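Local coordinates for protein listeriolysin O (Listeria monocytogenes, PDB 4CDB) that lyses host cells by binding cholesterol-containing membranes, changing shape and inserting into them as an oligomeric pore, at residues A[456-461]-A[480-485]; A[379-384]-A[469-474]; A[393-398]-A[439-444]. All coordinates share one frame; numbering follows the deposited sequence.

Interaction 1: residues A[456-461]-A[480-485]; sequences TVIDDR and PKYSNK. With TAM (tris(hydroxyethyl)aminomethane), chain U.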
loop_
_atom_site.group_PDB
_atom_site.type_symbol
_atom_site.label_atom_id
_atom_site.label_comp_id
_atom_site.label_asym_id
_atom_site.label_seq_id
_atom_site.Cartn_x
_atom_site.Cartn_y
_atom_site.Cartn_z
ATOM N N THR A 456 40.583 -41.909 2.112
ATOM C CA THR A 456 39.663 -40.787 1.979
ATOM C C THR A 456 40.317 -39.499 2.470
ATOM O O THR A 456 40.875 -39.458 3.567
ATOM C CB THR A 456 38.357 -41.031 2.764
ATOM O OG1 THR A 456 37.685 -42.179 2.232
ATOM C CG2 THR A 456 37.436 -39.823 2.665
ATOM N N VAL A 457 40.258 -38.455 1.648
ATOM C CA VAL A 457 40.792 -37.153 2.024
ATOM C C VAL A 457 39.663 -36.210 2.427
ATOM O O VAL A 457 39.764 -35.498 3.425
ATOM C CB VAL A 457 41.594 -36.515 0.873
ATOM C CG1 VAL A 457 42.221 -35.202 1.323
ATOM C CG2 VAL A 457 42.663 -37.470 0.389
ATOM N N ILE A 458 38.589 -36.209 1.637
ATOM C CA ILE A 458 37.425 -35.361 1.892
ATOM C C ILE A 458 36.127 -36.146 1.731
ATOM O O ILE A 458 35.977 -36.923 0.791
ATOM C CB ILE A 458 37.362 -34.168 0.910
ATOM C CG1 ILE A 458 38.699 -33.432 0.849
ATOM C CG2 ILE A 458 36.241 -33.200 1.291
ATOM C CD1 ILE A 458 38.699 -32.288 -0.131
ATOM N N ASP A 459 35.188 -35.925 2.646
ATOM C CA ASP A 459 33.850 -36.497 2.537
ATOM C C ASP A 459 32.824 -35.533 3.128
ATOM O O ASP A 459 32.272 -35.780 4.200
ATOM C CB ASP A 459 33.784 -37.855 3.246
ATOM C CG ASP A 459 32.577 -38.686 2.826
ATOM O OD1 ASP A 459 31.570 -38.109 2.365
ATOM O OD2 ASP A 459 32.639 -39.926 2.961
ATOM N N ASP A 460 32.579 -34.427 2.429
ATOM C CA ASP A 460 31.618 -33.427 2.890
ATOM C C ASP A 460 30.307 -33.540 2.119
ATOM O O ASP A 460 30.305 -33.584 0.889
ATOM C CB ASP A 460 32.194 -32.017 2.756
ATOM C CG ASP A 460 33.406 -31.795 3.640
ATOM O OD1 ASP A 460 33.541 -32.508 4.658
ATOM O OD2 ASP A 460 34.223 -30.904 3.322
ATOM N N ARG A 461 29.194 -33.584 2.847
ATOM C CA ARG A 461 27.895 -33.838 2.235
ATOM C C ARG A 461 26.874 -32.745 2.538
ATOM O O ARG A 461 26.983 -32.041 3.543
ATOM C CB ARG A 461 27.360 -35.199 2.688
ATOM C CG ARG A 461 28.408 -36.299 2.658
ATOM C CD ARG A 461 27.844 -37.651 3.053
ATOM N NE ARG A 461 28.907 -38.641 3.201
ATOM C CZ ARG A 461 28.701 -39.945 3.355
ATOM N NH1 ARG A 461 27.465 -40.428 3.378
ATOM N NH2 ARG A 461 29.733 -40.768 3.482
ATOM N N PRO A 480 48.179 -36.534 3.351
ATOM C CA PRO A 480 47.378 -35.697 2.456
ATOM C C PRO A 480 46.706 -34.564 3.230
ATOM O O PRO A 480 46.250 -34.770 4.358
ATOM C CB PRO A 480 46.330 -36.674 1.922
ATOM C CG PRO A 480 46.158 -37.670 3.018
ATOM C CD PRO A 480 47.518 -37.817 3.655
ATOM N N LYS A 481 46.669 -33.375 2.636
ATOM C CA LYS A 481 45.958 -32.249 3.229
ATOM C C LYS A 481 44.862 -31.755 2.295
ATOM O O LYS A 481 44.881 -32.038 1.096
ATOM C CB LYS A 481 46.909 -31.098 3.560
ATOM C CG LYS A 481 47.897 -31.391 4.673
ATOM C CD LYS A 481 49.195 -31.939 4.115
ATOM C CE LYS A 481 50.229 -32.129 5.209
ATOM N NZ LYS A 481 51.503 -32.667 4.659
ATOM N N TYR A 482 43.909 -31.015 2.851
ATOM C CA TYR A 482 42.817 -30.473 2.059
ATOM C C TYR A 482 42.259 -29.193 2.667
ATOM O O TYR A 482 42.447 -28.919 3.854
ATOM C CB TYR A 482 41.691 -31.500 1.917
ATOM C CG TYR A 482 40.769 -31.564 3.115
ATOM C CD1 TYR A 482 41.128 -32.275 4.251
ATOM C CD2 TYR A 482 39.541 -30.914 3.109
ATOM C CE1 TYR A 482 40.289 -32.335 5.351
ATOM C CE2 TYR A 482 38.698 -30.967 4.200
ATOM C CZ TYR A 482 39.076 -31.679 5.318
ATOM O OH TYR A 482 38.238 -31.736 6.407
ATOM N N SER A 483 41.564 -28.418 1.844
ATOM C CA SER A 483 40.823 -27.262 2.327
ATOM C C SER A 483 39.519 -27.122 1.551
ATOM O O SER A 483 39.489 -27.300 0.331
ATOM C CB SER A 483 41.655 -25.987 2.199
ATOM O OG SER A 483 41.916 -25.682 0.842
ATOM N N ASN A 484 38.445 -26.818 2.271
ATOM C CA ASN A 484 37.149 -26.546 1.665
ATOM C C ASN A 484 36.696 -25.154 2.082
ATOM O O ASN A 484 36.053 -24.989 3.119
ATOM C CB ASN A 484 36.128 -27.603 2.099
ATOM C CG ASN A 484 34.738 -27.359 1.522
ATOM O OD1 ASN A 484 34.543 -26.506 0.656
ATOM N ND2 ASN A 484 33.765 -28.126 2.000
ATOM N N LYS A 485 37.039 -24.156 1.273
ATOM C CA LYS A 485 36.779 -22.764 1.625
ATOM C C LYS A 485 35.802 -22.088 0.671
ATOM O O LYS A 485 35.755 -22.408 -0.519
ATOM C CB LYS A 485 38.092 -21.985 1.686
ATOM C CG LYS A 485 39.086 -22.565 2.674
ATOM C CD LYS A 485 40.367 -21.755 2.726
ATOM C CE LYS A 485 41.322 -22.321 3.767
ATOM N NZ LYS A 485 42.583 -21.535 3.868
HETATM C C TAM U . 36.844 -35.976 7.420
HETATM C C1 TAM U . 36.229 -37.022 8.345
HETATM C C2 TAM U . 35.966 -35.661 6.211
HETATM C C3 TAM U . 38.233 -36.464 7.017
HETATM C C4 TAM U . 34.809 -37.409 7.949
HETATM C C5 TAM U . 36.218 -34.244 5.702
HETATM C C6 TAM U . 38.238 -37.152 5.656
HETATM N N TAM U . 37.013 -34.740 8.184
HETATM O O4 TAM U . 34.776 -38.815 7.678
HETATM O O5 TAM U . 35.500 -34.043 4.480
HETATM O O6 TAM U . 37.568 -38.416 5.748
#
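Tyr482 packs on Val457 and Ile458 at one margin of a beta sandwich, where an edge strand of the four-stranded sheet (456-461) approaches a strand of the opposing sheet (480-485). The strands run within 22° of parallel and 7.2 Å apart, with no backbone hydrogen bonds between them, and side chains do the joining. The Tyr482 CG sits between the backbone N and the carbonyl carbon (chi1 81°), which carries the ring across toward 456-461 and to a bound tris(hydroxyethyl)aminomethane (TAM). The carbonyl oxygen of Val457 stands over one ring face, offset toward the rim, 3.6 Å from Tyr482 CD1. Ile458 comes in obliquely, CG1 meeting Tyr482 CD2 at 3.5 Å while CD1 packs near the same atom. Beside it, Val457 CG1 slides past Tyr482 CB at 3.8 Å, and its other branch, CG2, rests against the Pro480 ring. Val457 and Ile458 both face Ala443 of the next strand, a classic beta bulge, consistent with two consecutive residues both meeting Tyr482.

The TAM molecule occupies the pocket beyond the ring. Its O5 accepts a hydrogen bond from Asp459 N at 2.6 Å, and it gives one to Asp460 OD1, so short that its length is doubtful. The Tyr482 hydroxyl adds a contact from 480-485, OH lying 3.3 Å from TAM C5. Asp459, next in the strand, is gripped side-on by the NE and NH2 of Arg461, one nitrogen to each carboxylate oxygen. Asp460 uses its remaining oxygen across the contact: the amide of Asn484, its plane 22° from the carboxylate, gives ND2 to Asp460 OD2 at 3.1 Å, on the anti side and somewhat out of the carboxylate plane.

Interaction 2: residues A[379-384]-A[469-474]; sequences GKINID and RNISIW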
loop_
_atom_site.group_PDB
_atom_site.type_symbol
_atom_site.label_atom_id
_atom_site.label_comp_id
_atom_site.label_asym_id
_atom_site.label_seq_id
_atom_site.Cartn_x
_atom_site.Cartn_y
_atom_site.Cartn_z
ATOM N N GLY A 379 26.669 -20.792 -9.096
ATOM C CA GLY A 379 27.890 -20.961 -8.330
ATOM C C GLY A 379 28.889 -21.896 -8.987
ATOM O O GLY A 379 28.541 -22.662 -9.886
ATOM N N LYS A 380 30.136 -21.831 -8.532
ATOM C CA LYS A 380 31.195 -22.664 -9.085
ATOM C C LYS A 380 31.876 -23.478 -7.992
ATOM O O LYS A 380 32.011 -23.020 -6.856
ATOM C CB LYS A 380 32.234 -21.800 -9.809
ATOM C CG LYS A 380 31.688 -21.027 -11.003
ATOM C CD LYS A 380 32.751 -20.121 -11.612
ATOM C CE LYS A 380 33.970 -20.919 -12.038
ATOM N NZ LYS A 380 35.025 -20.057 -12.636
ATOM N N ILE A 381 32.290 -24.693 -8.338
ATOM C CA ILE A 381 33.155 -25.477 -7.468
ATOM C C ILE A 381 34.529 -25.580 -8.117
ATOM O O ILE A 381 34.677 -26.166 -9.191
ATOM C CB ILE A 381 32.597 -26.883 -7.207
ATOM C CG1 ILE A 381 31.203 -26.796 -6.590
ATOM C CG2 ILE A 381 33.523 -27.662 -6.285
ATOM C CD1 ILE A 381 30.626 -28.142 -6.209
ATOM N N ASN A 382 35.529 -24.997 -7.464
ATOM C CA ASN A 382 36.875 -24.948 -8.016
ATOM C C ASN A 382 37.775 -26.017 -7.405
ATOM O O ASN A 382 38.042 -26.005 -6.203
ATOM C CB ASN A 382 37.472 -23.553 -7.816
ATOM C CG ASN A 382 36.566 -22.454 -8.343
ATOM O OD1 ASN A 382 36.084 -22.521 -9.474
ATOM N ND2 ASN A 382 36.317 -21.444 -7.518
ATOM N N ILE A 383 38.231 -26.947 -8.240
ATOM C CA ILE A 383 39.060 -28.055 -7.780
ATOM C C ILE A 383 40.535 -27.795 -8.053
ATOM O O ILE A 383 40.913 -27.429 -9.167
ATOM C CB ILE A 383 38.676 -29.377 -8.475
ATOM C CG1 ILE A 383 37.187 -29.663 -8.297
ATOM C CG2 ILE A 383 39.516 -30.531 -7.936
ATOM C CD1 ILE A 383 36.769 -29.811 -6.859
ATOM N N ASP A 384 41.367 -27.990 -7.035
ATOM C CA ASP A 384 42.810 -27.869 -7.200
ATOM C C ASP A 384 43.525 -29.059 -6.570
ATOM O O ASP A 384 43.491 -29.248 -5.356
ATOM C CB ASP A 384 43.318 -26.561 -6.588
ATOM C CG ASP A 384 44.754 -26.259 -6.972
ATOM O OD1 ASP A 384 45.670 -26.900 -6.415
ATOM O OD2 ASP A 384 44.967 -25.378 -7.831
ATOM N N ARG A 469 33.050 -22.176 -4.283
ATOM C CA ARG A 469 33.555 -23.148 -3.320
ATOM C C ARG A 469 34.870 -23.727 -3.827
ATOM O O ARG A 469 34.899 -24.430 -4.839
ATOM C CB ARG A 469 32.538 -24.267 -3.081
ATOM C CG ARG A 469 33.028 -25.338 -2.116
ATOM C CD ARG A 469 31.948 -26.363 -1.806
ATOM N NE ARG A 469 30.759 -25.746 -1.226
ATOM C CZ ARG A 469 30.620 -25.450 0.061
ATOM N NH1 ARG A 469 31.599 -25.711 0.914
ATOM N NH2 ARG A 469 29.500 -24.890 0.495
ATOM N N ASN A 470 35.958 -23.423 -3.126
ATOM C CA ASN A 470 37.283 -23.861 -3.551
ATOM C C ASN A 470 37.746 -25.115 -2.821
ATOM O O ASN A 470 38.084 -25.070 -1.637
ATOM C CB ASN A 470 38.305 -22.738 -3.375
ATOM C CG ASN A 470 37.877 -21.454 -4.053
ATOM O OD1 ASN A 470 37.995 -21.311 -5.270
ATOM N ND2 ASN A 470 37.376 -20.509 -3.267
ATOM N N ILE A 471 37.756 -26.232 -3.540
ATOM C CA ILE A 471 38.222 -27.497 -2.987
ATOM C C ILE A 471 39.665 -27.733 -3.412
ATOM O O ILE A 471 39.959 -27.860 -4.603
ATOM C CB ILE A 471 37.360 -28.676 -3.475
ATOM C CG1 ILE A 471 35.882 -28.405 -3.198
ATOM C CG2 ILE A 471 37.806 -29.977 -2.820
ATOM C CD1 ILE A 471 35.531 -28.400 -1.726
ATOM N N SER A 472 40.570 -27.789 -2.440
ATOM C CA SER A 472 41.980 -28.017 -2.734
ATOM C C SER A 472 42.521 -29.211 -1.962
ATOM O O SER A 472 42.181 -29.409 -0.796
ATOM C CB SER A 472 42.806 -26.772 -2.404
ATOM O OG SER A 472 42.375 -25.659 -3.170
ATOM N N ILE A 473 43.351 -30.013 -2.620
ATOM C CA ILE A 473 44.049 -31.101 -1.947
ATOM C C ILE A 473 45.537 -31.055 -2.273
ATOM O O ILE A 473 45.927 -30.721 -3.393
ATOM C CB ILE A 473 43.480 -32.489 -2.321
ATOM C CG1 ILE A 473 43.546 -32.720 -3.833
ATOM C CG2 ILE A 473 42.053 -32.631 -1.823
ATOM C CD1 ILE A 473 43.145 -34.126 -4.259
ATOM N N TRP A 474 46.361 -31.378 -1.283
ATOM C CA TRP A 474 47.807 -31.410 -1.469
ATOM C C TRP A 474 48.450 -32.355 -0.462
ATOM O O TRP A 474 47.775 -33.219 0.103
ATOM C CB TRP A 474 48.408 -30.003 -1.374
ATOM C CG TRP A 474 48.283 -29.346 -0.027
ATOM C CD1 TRP A 474 49.247 -29.264 0.937
ATOM C CD2 TRP A 474 47.133 -28.664 0.500
ATOM N NE1 TRP A 474 48.769 -28.580 2.030
ATOM C CE2 TRP A 474 47.475 -28.200 1.788
ATOM C CE3 TRP A 474 45.849 -28.403 0.010
ATOM C CZ2 TRP A 474 46.577 -27.493 2.593
ATOM C CZ3 TRP A 474 44.959 -27.698 0.812
ATOM C CH2 TRP A 474 45.328 -27.253 2.088
HETATM O O HOH W 1 40.549 -24.680 -5.314
#
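Asn382 and Asn470 stand side by side on a partly exposed face of a parallel strand pair in the beta sandwich, and ND2 of Asn382 donates to OD1 of Asn470 at 2.8 Å. The acceptor lies in the donor's amide plane, but the donor stands well above the carbonyl plane of Asn470; the two amide planes are 30° apart. The Asn382 amide has further partners: OD1 with Ser429 OG and ND2 with Asn468 OD1.

The backbone forms the usual parallel ladder, beginning with Arg469 N to Lys380 O. Asn382 N gives to Arg469 O at 2.8 Å and Asn382 O receives Ile471 N at 2.7 Å; Asp384 repeats the scheme, with N to Ile471 O and O from Ile473 N, both 2.8 Å. Water 1 gives a second hydrogen bond to Asn382 O (3.0 Å) and also bonds Ser472 OG, at 3.0 Å. Asp384 OD2 is hydrogen-bonded to His425 NE2. On the other face the isoleucines meet by apolar packing: Ile383 CD1, folded back by its second torsion (-61°), rests on Ile471 CB at 3.6 Å. Buried Arg469 bends at chi3; NH1 is bonded to Asn484 OD1 and NH2 to Pro464 O.

Within the mixed sheet, 379-384 lies between strands 426-432 and 468-475, the latter then pairing with 480-486, while the isoleucine face packs against strands 391-402 and 452-463 of the facing sheet.

Interaction 3: residues A[393-398]-A[439-444]; sequences FNISWD and INVYAK. With ACT (acetate ion), chain B.
Phe393 and Ala443 open the buried side of an antiparallel strand pair in the four-stranded sheet of the beta sandwich. At this non-hydrogen-bonded pair, whose CA atoms are 4.4 Å apart, the ring presents CD2 to Ala443 CB at 3.7 Å, in an oblique approach. Next along the same face, Ile395 CG2 lies 3.4 Å from Asn440 O, while the contact of Ile395 with Val441 is looser. Further on, Trp397 CB touches Ile439 CG1 at 4.0 Å, and NE1 of the Trp397 indole bonds to Glu399 OE2. These apolar groups face the other sheet, Phe393 and Ile395 both packing on Ile383.

The opposite face carries Asn394, Tyr442, Ser396 and Asn440, of which only the serine is buried. Asn394 CB lies obliquely beside the Tyr442 ring, 3.9 Å from CD2, and CG of Tyr442, anti to the backbone N (chi1 179°), sends the hydroxyl on to Thr456 in the neighbouring strand. Asn440 ND2 reaches Ser396 OG at 3.3 Å with the hydroxyl oxygen almost in its amide plane, while its OD1 is taken by Asn462 N. At the margin, extended Lys444 meets an acetate ion, NZ to O 2.6 Å, and also makes a cation-pi contact with Trp454.

The backbone bonds are uneven. Asn440 N to Ser396 O is nearly straight, whereas Tyr442 N to Asn394 O is weak, bent to 134°. The chemistry therefore divides by role: backbone bonds pair the strands, while apolar packing lines the inner face and polar side chains the other, and the carboxylate of the acetate, probably from the crystallisation liquor, suggests that the lysine end can receive an anion.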
loop_
_atom_site.group_PDB
_atom_site.type_symbol
_atom_site.label_atom_id
_atom_site.label_comp_id
_atom_site.label_asym_id
_atom_site.label_seq_id
_atom_site.Cartn_x
_atom_site.Cartn_y
_atom_site.Cartn_z
ATOM N N PHE A 393 38.037 -38.022 -7.564
ATOM C CA PHE A 393 36.979 -37.221 -6.964
ATOM C C PHE A 393 35.611 -37.829 -7.218
ATOM O O PHE A 393 35.397 -38.525 -8.211
ATOM C CB PHE A 393 37.007 -35.793 -7.516
ATOM C CG PHE A 393 38.303 -35.079 -7.281
ATOM C CD1 PHE A 393 39.343 -35.184 -8.192
ATOM C CD2 PHE A 393 38.485 -34.303 -6.147
ATOM C CE1 PHE A 393 40.542 -34.529 -7.976
ATOM C CE2 PHE A 393 39.682 -33.646 -5.927
ATOM C CZ PHE A 393 40.710 -33.760 -6.844
ATOM N N ASN A 394 34.687 -37.568 -6.303
ATOM C CA ASN A 394 33.288 -37.889 -6.524
ATOM C C ASN A 394 32.413 -36.732 -6.061
ATOM O O ASN A 394 32.190 -36.546 -4.863
ATOM C CB ASN A 394 32.896 -39.183 -5.814
ATOM C CG ASN A 394 31.549 -39.701 -6.267
ATOM O OD1 ASN A 394 30.506 -39.236 -5.808
ATOM N ND2 ASN A 394 31.562 -40.664 -7.182
ATOM N N ILE A 395 31.934 -35.942 -7.015
ATOM C CA ILE A 395 31.137 -34.773 -6.686
ATOM C C ILE A 395 29.752 -34.871 -7.316
ATOM O O ILE A 395 29.623 -35.070 -8.523
ATOM C CB ILE A 395 31.840 -33.479 -7.132
ATOM C CG1 ILE A 395 33.238 -33.406 -6.513
ATOM C CG2 ILE A 395 31.014 -32.262 -6.749
ATOM C CD1 ILE A 395 34.005 -32.160 -6.861
ATOM N N SER A 396 28.722 -34.748 -6.483
ATOM C CA SER A 396 27.340 -34.865 -6.936
ATOM C C SER A 396 26.468 -33.772 -6.331
ATOM O O SER A 396 26.855 -33.124 -5.356
ATOM C CB SER A 396 26.774 -36.241 -6.575
ATOM O OG SER A 396 26.798 -36.448 -5.171
ATOM N N TRP A 397 25.292 -33.572 -6.920
ATOM C CA TRP A 397 24.331 -32.585 -6.435
ATOM C C TRP A 397 22.947 -32.823 -7.036
ATOM O O TRP A 397 22.793 -33.613 -7.969
ATOM C CB TRP A 397 24.805 -31.164 -6.757
ATOM C CG TRP A 397 24.896 -30.881 -8.224
ATOM C CD1 TRP A 397 23.924 -30.345 -9.019
ATOM C CD2 TRP A 397 26.023 -31.122 -9.076
ATOM N NE1 TRP A 397 24.376 -30.238 -10.312
ATOM C CE2 TRP A 397 25.660 -30.708 -10.374
ATOM C CE3 TRP A 397 27.301 -31.647 -8.867
ATOM C CZ2 TRP A 397 26.534 -30.803 -11.458
ATOM C CZ3 TRP A 397 28.165 -31.741 -9.945
ATOM C CH2 TRP A 397 27.777 -31.322 -11.223
ATOM N N ASP A 398 21.946 -32.138 -6.492
ATOM C CA ASP A 398 20.583 -32.223 -7.005
ATOM C C ASP A 398 20.177 -30.911 -7.666
ATOM O O ASP A 398 20.540 -29.834 -7.193
ATOM C CB ASP A 398 19.600 -32.550 -5.880
ATOM C CG ASP A 398 19.723 -33.979 -5.391
ATOM O OD1 ASP A 398 19.915 -34.881 -6.231
ATOM O OD2 ASP A 398 19.628 -34.199 -4.164
ATOM N N ILE A 439 25.069 -30.222 -2.226
ATOM C CA ILE A 439 26.330 -30.513 -2.889
ATOM C C ILE A 439 27.166 -31.484 -2.061
ATOM O O ILE A 439 27.398 -31.262 -0.870
ATOM C CB ILE A 439 27.137 -29.224 -3.170
ATOM C CG1 ILE A 439 26.579 -28.500 -4.396
ATOM C CG2 ILE A 439 28.602 -29.542 -3.393
ATOM C CD1 ILE A 439 25.359 -27.653 -4.121
ATOM N N ASN A 440 27.601 -32.569 -2.696
ATOM C CA ASN A 440 28.461 -33.549 -2.046
ATOM C C ASN A 440 29.860 -33.545 -2.654
ATOM O O ASN A 440 30.019 -33.679 -3.866
ATOM C CB ASN A 440 27.849 -34.946 -2.153
ATOM C CG ASN A 440 26.457 -35.020 -1.557
ATOM O OD1 ASN A 440 26.212 -34.522 -0.460
ATOM N ND2 ASN A 440 25.535 -35.637 -2.286
ATOM N N VAL A 441 30.872 -33.387 -1.809
ATOM C CA VAL A 441 32.251 -33.364 -2.276
ATOM C C VAL A 441 33.063 -34.472 -1.620
ATOM O O VAL A 441 33.239 -34.483 -0.401
ATOM C CB VAL A 441 32.914 -32.007 -1.990
ATOM C CG1 VAL A 441 34.388 -32.041 -2.375
ATOM C CG2 VAL A 441 32.187 -30.902 -2.736
ATOM N N TYR A 442 33.546 -35.405 -2.439
ATOM C CA TYR A 442 34.349 -36.527 -1.964
ATOM C C TYR A 442 35.668 -36.617 -2.729
ATOM O O TYR A 442 35.707 -36.395 -3.940
ATOM C CB TYR A 442 33.569 -37.837 -2.111
ATOM C CG TYR A 442 34.326 -39.068 -1.670
ATOM C CD1 TYR A 442 34.311 -39.478 -0.342
ATOM C CD2 TYR A 442 35.050 -39.829 -2.581
ATOM C CE1 TYR A 442 34.997 -40.605 0.065
ATOM C CE2 TYR A 442 35.741 -40.958 -2.180
ATOM C CZ TYR A 442 35.710 -41.341 -0.855
ATOM O OH TYR A 442 36.394 -42.462 -0.447
ATOM N N ALA A 443 36.747 -36.950 -2.024
ATOM C CA ALA A 443 38.043 -37.130 -2.668
ATOM C C ALA A 443 38.870 -38.174 -1.933
ATOM O O ALA A 443 38.910 -38.187 -0.702
ATOM C CB ALA A 443 38.795 -35.809 -2.736
ATOM N N LYS A 444 39.521 -39.047 -2.696
ATOM C CA LYS A 444 40.409 -40.056 -2.131
ATOM C C LYS A 444 41.744 -40.089 -2.870
ATOM O O LYS A 444 41.844 -39.640 -4.015
ATOM C CB LYS A 444 39.757 -41.441 -2.162
ATOM C CG LYS A 444 39.427 -41.951 -3.559
ATOM C CD LYS A 444 38.752 -43.316 -3.504
ATOM C CE LYS A 444 38.447 -43.831 -4.903
ATOM N NZ LYS A 444 37.765 -45.156 -4.886
HETATM C C ACT B . 38.955 -47.775 -7.097
HETATM O O ACT B . 38.407 -46.662 -6.947
HETATM O OXT ACT B . 38.998 -48.620 -6.177
HETATM C CH3 ACT B . 39.620 -48.086 -8.404
#

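Interactions 2 and 3 lie in opposing sheets of one sandwich, their centres 11 Å apart; Phe393 CZ packs against Ile473 CD1 at 3.6 Å, so they meet through the core. Interaction 1 spans these sheets at one margin, 10 Å from each centre. Its strand 456-461 extends the sheet of interaction 3 and its strand 480-485 that of interaction 2, through probable hydrogen bonds from Val457 N to Ala443 O (2.7 Å) and Lys481 N to Trp474 O (2.8 Å). The loop between 469-474 and 480-485 holds Thr477 and Leu478, assigned as the cholesterol-binding motif, so probably the membrane-recognition end. TAM binds in interaction 1, about 7 Å from the Tyr442 side chain.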